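Local structure of HRDC domain-containing protein (Bifidobacterium adolescentis ATCC 15703, 3CYM) at residues D293-Q296 against D297-F300; I236-A239 against L240-R244; K404-V407 against A408-L411; L98-S101 against L102-L105. The protein is an uncharacterised HRDC-domain protein that probably binds nucleic acids and may trim them from the 3' end as a ribonuclease D-like exonuclease. All coordinates share one frame; numbering follows the deposited sequence. Where two conformers were deposited one is given.

Contact 1: D293-Q296 against D297-F300; sequences DSEQ and DKMF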
loop_
_atom_site.group_PDB
_atom_site.type_symbol
_atom_site.label_atom_id
_atom_site.label_comp_id
_atom_site.label_asym_id
_atom_site.label_seq_id
_atom_site.Cartn_x
_atom_site.Cartn_y
_atom_site.Cartn_z
ATOM N N ASP A 293 -10.862 15.457 17.346
ATOM C CA ASP A 293 -12.190 15.653 17.954
ATOM C C ASP A 293 -13.139 14.457 17.723
ATOM O O ASP A 293 -14.354 14.626 17.577
ATOM C CB ASP A 293 -12.813 16.990 17.502
ATOM C CG ASP A 293 -13.706 17.620 18.564
ATOM O OD1 ASP A 293 -14.082 18.797 18.385
ATOM O OD2 ASP A 293 -14.034 16.952 19.570
ATOM N N SER A 294 -12.564 13.253 17.704
ATOM C CA SER A 294 -13.292 12.017 17.411
ATOM C C SER A 294 -13.140 10.982 18.524
ATOM O O SER A 294 -12.438 11.209 19.512
ATOM C CB SER A 294 -12.788 11.406 16.096
ATOM O OG SER A 294 -13.038 12.256 14.992
ATOM N N GLU A 295 -13.798 9.839 18.335
ATOM C CA GLU A 295 -13.598 8.644 19.156
ATOM C C GLU A 295 -12.198 8.038 18.956
ATOM O O GLU A 295 -11.744 7.209 19.752
ATOM C CB GLU A 295 -14.669 7.600 18.818
ATOM C CG GLU A 295 -16.023 7.853 19.465
ATOM C CD GLU A 295 -16.013 7.575 20.960
ATOM O OE1 GLU A 295 -16.374 8.480 21.743
ATOM O OE2 GLU A 295 -15.627 6.451 21.353
ATOM N N GLN A 296 -11.535 8.457 17.877
ATOM C CA GLN A 296 -10.177 8.046 17.548
ATOM C C GLN A 296 -9.147 8.601 18.527
ATOM O O GLN A 296 -8.082 8.021 18.699
ATOM C CB GLN A 296 -9.821 8.493 16.125
ATOM C CG GLN A 296 -10.452 7.663 15.012
ATOM C CD GLN A 296 -9.699 6.365 14.737
ATOM O OE1 GLN A 296 -9.695 5.443 15.559
ATOM N NE2 GLN A 296 -9.063 6.288 13.572
ATOM N N ASP A 297 -9.469 9.727 19.159
ATOM C CA ASP A 297 -8.561 10.390 20.094
ATOM C C ASP A 297 -8.246 9.521 21.313
ATOM O O ASP A 297 -7.082 9.394 21.700
ATOM C CB ASP A 297 -9.123 11.757 20.510
ATOM C CG ASP A 297 -9.156 12.758 19.354
ATOM O OD1 ASP A 297 -9.328 13.966 19.629
ATOM O OD2 ASP A 297 -9.014 12.348 18.178
ATOM N N LYS A 298 -9.282 8.905 21.887
ATOM C CA LYS A 298 -9.115 7.910 22.954
ATOM C C LYS A 298 -8.348 6.669 22.484
ATOM O O LYS A 298 -7.691 6.001 23.288
ATOM C CB LYS A 298 -10.469 7.446 23.506
ATOM C CG LYS A 298 -11.249 8.452 24.335
ATOM C CD LYS A 298 -12.397 7.736 25.021
ATOM C CE LYS A 298 -13.680 8.521 24.938
ATOM N NZ LYS A 298 -14.154 8.661 23.541
ATOM N N MET A 299 -8.454 6.357 21.192
ATOM C CA MET A 299 -7.781 5.195 20.624
ATOM C C MET A 299 -6.274 5.415 20.468
ATOM O O MET A 299 -5.495 4.484 20.640
ATOM C CB MET A 299 -8.430 4.776 19.301
ATOM C CG MET A 299 -8.223 3.302 18.951
ATOM S SD MET A 299 -9.059 2.089 20.012
ATOM C CE MET A 299 -10.688 2.806 20.192
ATOM N N PHE A 300 -5.876 6.647 20.166
ATOM C CA PHE A 300 -4.462 7.022 20.128
ATOM C C PHE A 300 -3.893 7.166 21.527
ATOM O O PHE A 300 -2.754 6.773 21.769
ATOM C CB PHE A 300 -4.246 8.328 19.352
ATOM C CG PHE A 300 -4.253 8.153 17.865
ATOM C CD1 PHE A 300 -3.139 7.654 17.208
ATOM C CD2 PHE A 300 -5.375 8.481 17.124
ATOM C CE1 PHE A 300 -3.149 7.481 15.833
ATOM C CE2 PHE A 300 -5.397 8.310 15.752
ATOM C CZ PHE A 300 -4.281 7.810 15.103
#
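The Phe300 ring is met obliquely by the carbonyl oxygen of Gln296, whose O lies 3.2 Å from Phe300 CD2, while Phe51 of the exonuclease part of the chain stacks on that ring from outside this turn. The carboxylate of Asp297 faces back along the chain: its OD1 takes a weak, bent bond from Asp293 N (3.1 Å, 128°), and its OD2 is held by the hydroxyl of Thr292. An asparagine here would probably leave either Asp293 N or the hydroxyl of Thr292 facing an NH2 group, without its acceptor. Another flat group, the Glu295 carboxylate, runs alongside the Lys298 chain, and a salt bridge, its hydrogen bond weak, joins OE1 to Lys298 NZ at 2.9 Å. Both chains are bent, Glu295 at chi2 (-72°) and Lys298 near its end, which lets the two charged ends meet at the surface. In the backbone of this turn, Phe300 N donates to Gln296 O at 3.0 Å. Gln296 NE2 is anchored on Ala153 O. Polar links thus dominate this turn, and because they lie at the protein surface, where water competes, the ion pair probably adds modestly to stability.

Contact 2: I236-A239 against L240-R244; sequences IVRA and LWTRR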
loop_
_atom_site.group_PDB
_atom_site.type_symbol
_atom_site.label_atom_id
_atom_site.label_comp_id
_atom_site.label_asym_id
_atom_site.label_seq_id
_atom_site.Cartn_x
_atom_site.Cartn_y
_atom_site.Cartn_z
ATOM N N ILE A 236 20.782 16.781 10.855
ATOM C CA ILE A 236 19.933 16.697 12.044
ATOM C C ILE A 236 18.641 15.917 11.745
ATOM O O ILE A 236 18.273 15.007 12.496
ATOM C CB ILE A 236 19.659 18.121 12.648
ATOM C CG1 ILE A 236 20.950 18.680 13.246
ATOM C CG2 ILE A 236 18.576 18.078 13.716
ATOM C CD1 ILE A 236 20.973 20.157 13.472
ATOM N N VAL A 237 17.979 16.267 10.644
ATOM C CA VAL A 237 16.806 15.534 10.160
ATOM C C VAL A 237 17.120 14.042 9.956
ATOM O O VAL A 237 16.383 13.185 10.433
ATOM C CB VAL A 237 16.243 16.149 8.858
ATOM C CG1 VAL A 237 15.158 15.264 8.266
ATOM C CG2 VAL A 237 15.694 17.547 9.127
ATOM N N ARG A 238 18.225 13.745 9.277
ATOM C CA ARG A 238 18.681 12.371 9.093
ATOM C C ARG A 238 18.843 11.625 10.410
ATOM O O ARG A 238 18.340 10.512 10.554
ATOM C CB ARG A 238 20.007 12.328 8.328
ATOM C CG ARG A 238 20.420 10.927 7.920
ATOM C CD ARG A 238 21.663 10.924 7.053
ATOM N NE ARG A 238 22.788 11.625 7.674
ATOM C CZ ARG A 238 24.020 11.661 7.170
ATOM N NH1 ARG A 238 24.977 12.331 7.800
ATOM N NH2 ARG A 238 24.302 11.025 6.037
ATOM N N ALA A 239 19.537 12.250 11.363
ATOM C CA ALA A 239 19.858 11.625 12.649
ATOM C C ALA A 239 18.608 11.392 13.502
ATOM O O ALA A 239 18.457 10.329 14.108
ATOM C CB ALA A 239 20.877 12.469 13.401
ATOM N N LEU A 240 17.717 12.385 13.528
ATOM C CA LEU A 240 16.435 12.294 14.236
ATOM C C LEU A 240 15.475 11.264 13.646
ATOM O O LEU A 240 14.885 10.481 14.393
ATOM C CB LEU A 240 15.749 13.659 14.298
ATOM C CG LEU A 240 16.282 14.675 15.314
ATOM C CD1 LEU A 240 15.583 15.977 15.071
ATOM C CD2 LEU A 240 16.060 14.227 16.755
ATOM N N TRP A 241 15.313 11.274 12.319
ATOM C CA TRP A 241 14.502 10.278 11.624
ATOM C C TRP A 241 14.958 8.859 11.937
ATOM O O TRP A 241 14.122 7.974 12.159
ATOM C CB TRP A 241 14.526 10.480 10.101
ATOM C CG TRP A 241 13.547 9.587 9.374
ATOM C CD1 TRP A 241 12.271 9.918 8.984
ATOM C CD2 TRP A 241 13.749 8.219 8.960
ATOM N NE1 TRP A 241 11.675 8.848 8.363
ATOM C CE2 TRP A 241 12.554 7.794 8.333
ATOM C CE3 TRP A 241 14.826 7.315 9.056
ATOM C CZ2 TRP A 241 12.403 6.500 7.799
ATOM C CZ3 TRP A 241 14.675 6.020 8.538
ATOM C CH2 TRP A 241 13.469 5.631 7.914
ATOM N N THR A 242 16.275 8.652 11.915
ATOM C CA THR A 242 16.875 7.334 12.102
ATOM C C THR A 242 16.615 6.793 13.501
ATOM O O THR A 242 16.148 5.655 13.647
ATOM C CB THR A 242 18.394 7.366 11.826
ATOM O OG1 THR A 242 18.620 7.844 10.496
ATOM C CG2 THR A 242 19.020 5.976 11.979
ATOM N N ARG A 243 16.909 7.603 14.518
ATOM C CA ARG A 243 16.690 7.180 15.898
ATOM C C ARG A 243 15.202 6.977 16.201
ATOM O O ARG A 243 14.837 6.003 16.851
ATOM C CB ARG A 243 17.355 8.131 16.890
ATOM C CG ARG A 243 17.318 7.662 18.350
ATOM C CD ARG A 243 17.790 6.217 18.558
ATOM N NE ARG A 243 17.779 5.861 19.979
ATOM C CZ ARG A 243 17.730 4.626 20.474
ATOM N NH1 ARG A 243 17.651 3.560 19.680
ATOM N NH2 ARG A 243 17.732 4.457 21.790
ATOM N N ARG A 244 14.356 7.877 15.696
ATOM C CA ARG A 244 12.903 7.737 15.810
ATOM C C ARG A 244 12.413 6.429 15.175
ATOM O O ARG A 244 11.511 5.795 15.696
ATOM C CB ARG A 244 12.201 8.942 15.172
ATOM C CG ARG A 244 10.688 8.984 15.326
ATOM C CD ARG A 244 10.092 10.137 14.544
ATOM N NE ARG A 244 10.075 9.916 13.098
ATOM C CZ ARG A 244 9.413 10.682 12.232
ATOM N NH1 ARG A 244 9.461 10.410 10.936
ATOM N NH2 ARG A 244 8.699 11.719 12.656
#
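Ile236 and Leu240 lie one turn apart on helix 231-250, within the HRDC domain, and this short run is a worked example of how an alpha-helix organises polar and apolar sides. The backbone bonds come first. Each amide donates four residues back, so that Leu240 N reaches Ile236 O and Trp241 N reaches Val237 O, both at 2.9 Å and both nearly straight at 167°. Arg243 N donates to Ala239 O in the same pattern over a longer 3.2 Å.

The apolar contact within the run lies on its buried side. Ile236 and Leu240 run side by side in the same direction, CG2 of Ile236 meeting CD1 of Leu240 at 3.9 Å. Outside the turn, Ile236 and Val237 touch Ala268, and Leu240 touches Val267, so this side is closed by helix 261-270. Helix 312-323 adds Ala322 against Ile236 and Ile318 against Ala239.

Charged side chains leave the run for partners elsewhere. Arg238 gives NH1 to Glu329 O, Arg243 pairs with Glu246 further along the helix, and buried Arg244 forms a salt bridge with Asp261.

A side-chain bond back to the backbone completes the set. With Thr242 OG1 beside its own backbone N (chi1 -57°), the hydroxyl turns back over the preceding turn and donates to a carbonyl already in use. Arg238 O therefore has two donors, Thr242 N at 3.1 Å and Thr242 OG1 at 2.7 Å, which approach it from opposite faces of its carbonyl plane.

Contact 3: K404-V407 against A408-L411; sequences KRDV and ARFL
Arg405 lays its guanidinium flat on the Phe410 ring, reached by a chain that bends as it leaves the backbone. From CB, CG turns beside the backbone N, and further bends at chi2 (-67°) and chi3 carry the chain across to the aromatic face. NE lies over that face near its rim and donates to Leu396 O on helix 390-397. Beyond it, CZ comes within 3.5 Å of Phe410 CE1, which sits over the centre of the guanidinium. NH1 approaches the same CE1 at 3.6 Å, whereas NH2 rests 3.5 Å from Phe410 CZ and makes a weak bond to Asn395 O. The planes are 26° apart, an offset cation-pi stack with 4.0 Å from Arg405 CZ to the ring centroid. A leucine in place of Arg405 would probably leave Leu396 O without its donor and the ring without its flat charged cover.

Next in the chain, Asp406 is the N-cap of helix 407-414, in the HRDC-like C-terminal domain. Its carboxylate accepts a weak capping bond from Arg409 N at OD2 (3.3 Å). OD1 forms a salt bridge with Arg409 NE at 3.4 Å; it stands well out of the guanidinium plane, so charge alone links them. Asp406 O accepts a straight bond from Phe410 N (2.8 Å), opening the helix. On its inner side Val407 CG1 packs against Leu411 CD2, and Val407 also touches Val428 of helix 418-433.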
loop_
_atom_site.group_PDB
_atom_site.type_symbol
_atom_site.label_atom_id
_atom_site.label_comp_id
_atom_site.label_asym_id
_atom_site.label_seq_id
_atom_site.Cartn_x
_atom_site.Cartn_y
_atom_site.Cartn_z
ATOM N N LYS A 404 15.623 6.890 -32.265
ATOM C CA LYS A 404 16.557 5.769 -32.159
ATOM C C LYS A 404 16.123 4.745 -31.108
ATOM O O LYS A 404 16.831 3.756 -30.861
ATOM C CB LYS A 404 17.975 6.270 -31.856
ATOM C CG LYS A 404 18.694 6.864 -33.065
ATOM C CD LYS A 404 20.206 6.686 -32.973
ATOM C CE LYS A 404 20.867 7.803 -32.186
ATOM N NZ LYS A 404 21.062 9.042 -32.997
ATOM N N ARG A 405 14.968 4.985 -30.487
ATOM C CA ARG A 405 14.403 4.060 -29.505
ATOM C C ARG A 405 13.837 2.829 -30.196
ATOM O O ARG A 405 13.162 2.935 -31.229
ATOM C CB ARG A 405 13.273 4.718 -28.710
ATOM C CG ARG A 405 13.667 5.854 -27.798
ATOM C CD ARG A 405 14.523 5.388 -26.647
ATOM N NE ARG A 405 14.183 6.117 -25.428
ATOM C CZ ARG A 405 15.008 6.321 -24.408
ATOM N NH1 ARG A 405 16.253 5.856 -24.441
ATOM N NH2 ARG A 405 14.580 6.987 -23.348
ATOM N N ASP A 406 14.123 1.659 -29.638
ATOM C CA ASP A 406 13.343 0.479 -29.965
ATOM C C ASP A 406 12.197 0.542 -28.971
ATOM O O ASP A 406 12.352 0.132 -27.826
ATOM C CB ASP A 406 14.165 -0.807 -29.796
ATOM C CG ASP A 406 13.425 -2.068 -30.275
ATOM O OD1 ASP A 406 14.129 -3.048 -30.602
ATOM O OD2 ASP A 406 12.165 -2.111 -30.313
ATOM N N VAL A 407 11.063 1.072 -29.425
ATOM C CA VAL A 407 9.915 1.380 -28.558
ATOM C C VAL A 407 9.397 0.130 -27.851
ATOM O O VAL A 407 9.301 0.109 -26.623
ATOM C CB VAL A 407 8.772 2.096 -29.333
ATOM C CG1 VAL A 407 7.544 2.300 -28.457
ATOM C CG2 VAL A 407 9.244 3.434 -29.872
ATOM N N ALA A 408 9.098 -0.912 -28.628
ATOM C CA ALA A 408 8.607 -2.174 -28.087
ATOM C C ALA A 408 9.548 -2.791 -27.046
ATOM O O ALA A 408 9.083 -3.257 -26.005
ATOM C CB ALA A 408 8.315 -3.161 -29.212
ATOM N N ARG A 409 10.857 -2.766 -27.316
ATOM C CA ARG A 409 11.860 -3.309 -26.390
ATOM C C ARG A 409 12.060 -2.436 -25.148
ATOM O O ARG A 409 12.078 -2.957 -24.028
ATOM C CB ARG A 409 13.197 -3.579 -27.106
ATOM C CG ARG A 409 14.332 -4.093 -26.198
ATOM C CD ARG A 409 15.625 -4.386 -26.967
ATOM N NE ARG A 409 16.039 -3.274 -27.827
ATOM C CZ ARG A 409 17.214 -3.186 -28.451
ATOM N NH1 ARG A 409 18.129 -4.141 -28.316
ATOM N NH2 ARG A 409 17.481 -2.132 -29.212
ATOM N N PHE A 410 12.198 -1.120 -25.348
ATOM C CA PHE A 410 12.367 -0.165 -24.244
ATOM C C PHE A 410 11.223 -0.258 -23.252
ATOM O O PHE A 410 11.452 -0.251 -22.045
ATOM C CB PHE A 410 12.474 1.283 -24.753
ATOM C CG PHE A 410 12.819 2.290 -23.675
ATOM C CD1 PHE A 410 14.148 2.605 -23.403
ATOM C CD2 PHE A 410 11.819 2.925 -22.934
ATOM C CE1 PHE A 410 14.474 3.523 -22.409
ATOM C CE2 PHE A 410 12.139 3.840 -21.938
ATOM C CZ PHE A 410 13.466 4.147 -21.679
ATOM N N LEU A 411 9.999 -0.333 -23.772
ATOM C CA LEU A 411 8.792 -0.391 -22.945
ATOM C C LEU A 411 8.714 -1.676 -22.150
ATOM O O LEU A 411 8.301 -1.670 -20.991
ATOM C CB LEU A 411 7.544 -0.227 -23.815
ATOM C CG LEU A 411 6.812 1.118 -23.847
ATOM C CD1 LEU A 411 7.706 2.340 -23.668
ATOM C CD2 LEU A 411 6.013 1.184 -25.131
#

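Contact 4: L98-S101 against L102-L105; sequences LHDS and LQDL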
loop_
_atom_site.group_PDB
_atom_site.type_symbol
_atom_site.label_atom_id
_atom_site.label_comp_id
_atom_site.label_asym_id
_atom_site.label_seq_id
_atom_site.Cartn_x
_atom_site.Cartn_y
_atom_site.Cartn_z
ATOM N N LEU A 98 -8.252 -10.942 -4.199
ATOM C CA LEU A 98 -7.824 -9.806 -3.403
ATOM C C LEU A 98 -8.259 -8.540 -4.123
ATOM O O LEU A 98 -8.301 -8.510 -5.352
ATOM C CB LEU A 98 -6.300 -9.814 -3.235
ATOM C CG LEU A 98 -5.628 -10.640 -2.124
ATOM C CD1 LEU A 98 -5.562 -12.116 -2.448
ATOM C CD2 LEU A 98 -4.222 -10.134 -1.859
ATOM N N HIS A 99 -8.621 -7.515 -3.359
ATOM C CA HIS A 99 -8.920 -6.201 -3.922
ATOM C C HIS A 99 -7.702 -5.340 -3.659
ATOM O O HIS A 99 -7.398 -5.055 -2.497
ATOM C CB HIS A 99 -10.164 -5.589 -3.260
ATOM C CG HIS A 99 -10.682 -4.374 -3.964
ATOM N ND1 HIS A 99 -11.531 -4.446 -5.048
ATOM C CD2 HIS A 99 -10.452 -3.056 -3.755
ATOM C CE1 HIS A 99 -11.810 -3.226 -5.468
ATOM N NE2 HIS A 99 -11.168 -2.365 -4.700
ATOM N N ASP A 100 -7.004 -4.958 -4.731
ATOM C CA ASP A 100 -5.709 -4.254 -4.670
ATOM C C ASP A 100 -4.681 -5.136 -3.961
ATOM O O ASP A 100 -4.333 -4.917 -2.794
ATOM C CB ASP A 100 -5.843 -2.855 -4.026
ATOM C CG ASP A 100 -4.547 -2.042 -4.065
ATOM O OD1 ASP A 100 -3.609 -2.384 -4.818
ATOM O OD2 ASP A 100 -4.476 -1.039 -3.325
ATOM N N SER A 101 -4.208 -6.137 -4.698
ATOM C CA SER A 101 -3.372 -7.203 -4.165
ATOM C C SER A 101 -1.981 -6.758 -3.728
ATOM O O SER A 101 -1.350 -7.433 -2.921
ATOM C CB SER A 101 -3.258 -8.342 -5.181
ATOM O OG SER A 101 -2.544 -7.928 -6.336
ATOM N N LEU A 102 -1.512 -5.622 -4.238
ATOM C CA LEU A 102 -0.205 -5.096 -3.851
ATOM C C LEU A 102 -0.151 -4.677 -2.375
ATOM O O LEU A 102 0.931 -4.590 -1.787
ATOM C CB LEU A 102 0.204 -3.942 -4.773
ATOM C CG LEU A 102 1.051 -4.245 -6.023
ATOM C CD1 LEU A 102 0.994 -5.702 -6.520
ATOM C CD2 LEU A 102 0.724 -3.261 -7.160
ATOM N N GLN A 103 -1.321 -4.432 -1.788
ATOM C CA GLN A 103 -1.437 -4.093 -0.372
ATOM C C GLN A 103 -1.247 -5.280 0.582
ATOM O O GLN A 103 -0.554 -5.149 1.587
ATOM C CB GLN A 103 -2.774 -3.400 -0.095
ATOM C CG GLN A 103 -2.676 -1.910 0.263
ATOM C CD GLN A 103 -1.798 -1.096 -0.684
ATOM O OE1 GLN A 103 -0.796 -0.515 -0.264
ATOM N NE2 GLN A 103 -2.170 -1.046 -1.962
ATOM N N ASP A 104 -1.862 -6.424 0.272
ATOM C CA ASP A 104 -1.855 -7.566 1.197
ATOM C C ASP A 104 -0.870 -8.687 0.884
ATOM O O ASP A 104 -0.578 -9.507 1.754
ATOM C CB ASP A 104 -3.252 -8.173 1.344
ATOM C CG ASP A 104 -4.283 -7.166 1.787
ATOM O OD1 ASP A 104 -3.958 -6.245 2.568
ATOM O OD2 ASP A 104 -5.441 -7.292 1.339
ATOM N N LEU A 105 -0.372 -8.740 -0.344
ATOM C CA LEU A 105 0.585 -9.785 -0.712
ATOM C C LEU A 105 1.926 -9.753 0.043
ATOM O O LEU A 105 2.454 -10.822 0.361
ATOM C CB LEU A 105 0.792 -9.863 -2.233
ATOM C CG LEU A 105 -0.329 -10.457 -3.106
ATOM C CD1 LEU A 105 -0.078 -10.129 -4.564
ATOM C CD2 LEU A 105 -0.516 -11.957 -2.932
HETATM O O HOH W 1 -7.477 -6.369 0.049
HETATM O O HOH W 2 -4.924 -6.826 -1.221
#
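Asp100 holds CG opposite its backbone N (chi1 -175°), and Gln103, folded at chi2 (49°), turns its amide back to meet the carboxylate. Gln103 NE2 donates to Asp100 OD2 at 2.7 Å, coming from above the carboxylate plane rather than within it, and the bond is bent (133°). The main chain repeats the link, since Gln103 N donates to Asp100 O at 3.2 Å. Asp100 itself has a backbone of positive phi, part of the tight turn that carries the chain from strand 95-98 into helix 101-111.

Ser101 follows, and its carbonyl oxygen accepts from Leu105 N at 3.1 Å, nearly in line with the C=O bond, and more weakly from Asp104 N. On the same side, Ser101 CB rests against Leu105 CD1 at 3.7 Å. The hydroxyl of Ser101 and the backbone N of Asp100 are both bound by the carboxylate of Asp120, so one acidic residue fixes the turn from strand 117-120.

One water joins the start of the turn to its end, lying 2.9 Å from His99 O and 2.6 Å from Asp104 OD2. A second sits against Asp100 O and is weakly linked to Asp104 N. The other carboxylate oxygen of Asp104, OD1, pairs with Arg47. The Asp104 side chain lies about 3 Å from a bound sodium ion, near the site formed by Asp44, Glu46 and Asp172, an arrangement consistent with the acidic metal centre of DEDD exonucleases. Arginine on one oxygen and water on the other probably limit rotation of this carboxylate beside the ion.

How the contacts relate
Along the chain the order is contact 4, contact 2, contact 1 and contact 3, all of them local, three where a loop runs into a helix and contact 2 within helix 231-250, and none touching another. Contact 4 is nearest the middle, its centre 8 Å from that of the chain, where strand 95-98 of the exonuclease sheet passes into helix 101-111 beside the sodium ions. Contact 2 belongs to the HRDC domain and contact 3 to the HRDC-like C-terminal domain, their centres 42 Å apart. Contact 1 packs back on exonuclease residues. Contacts 1 and 3 lie on opposite sides of the chain's centre, 53 Å apart, consistent with an elongated chain whose helical parts spread around the putative catalytic domain.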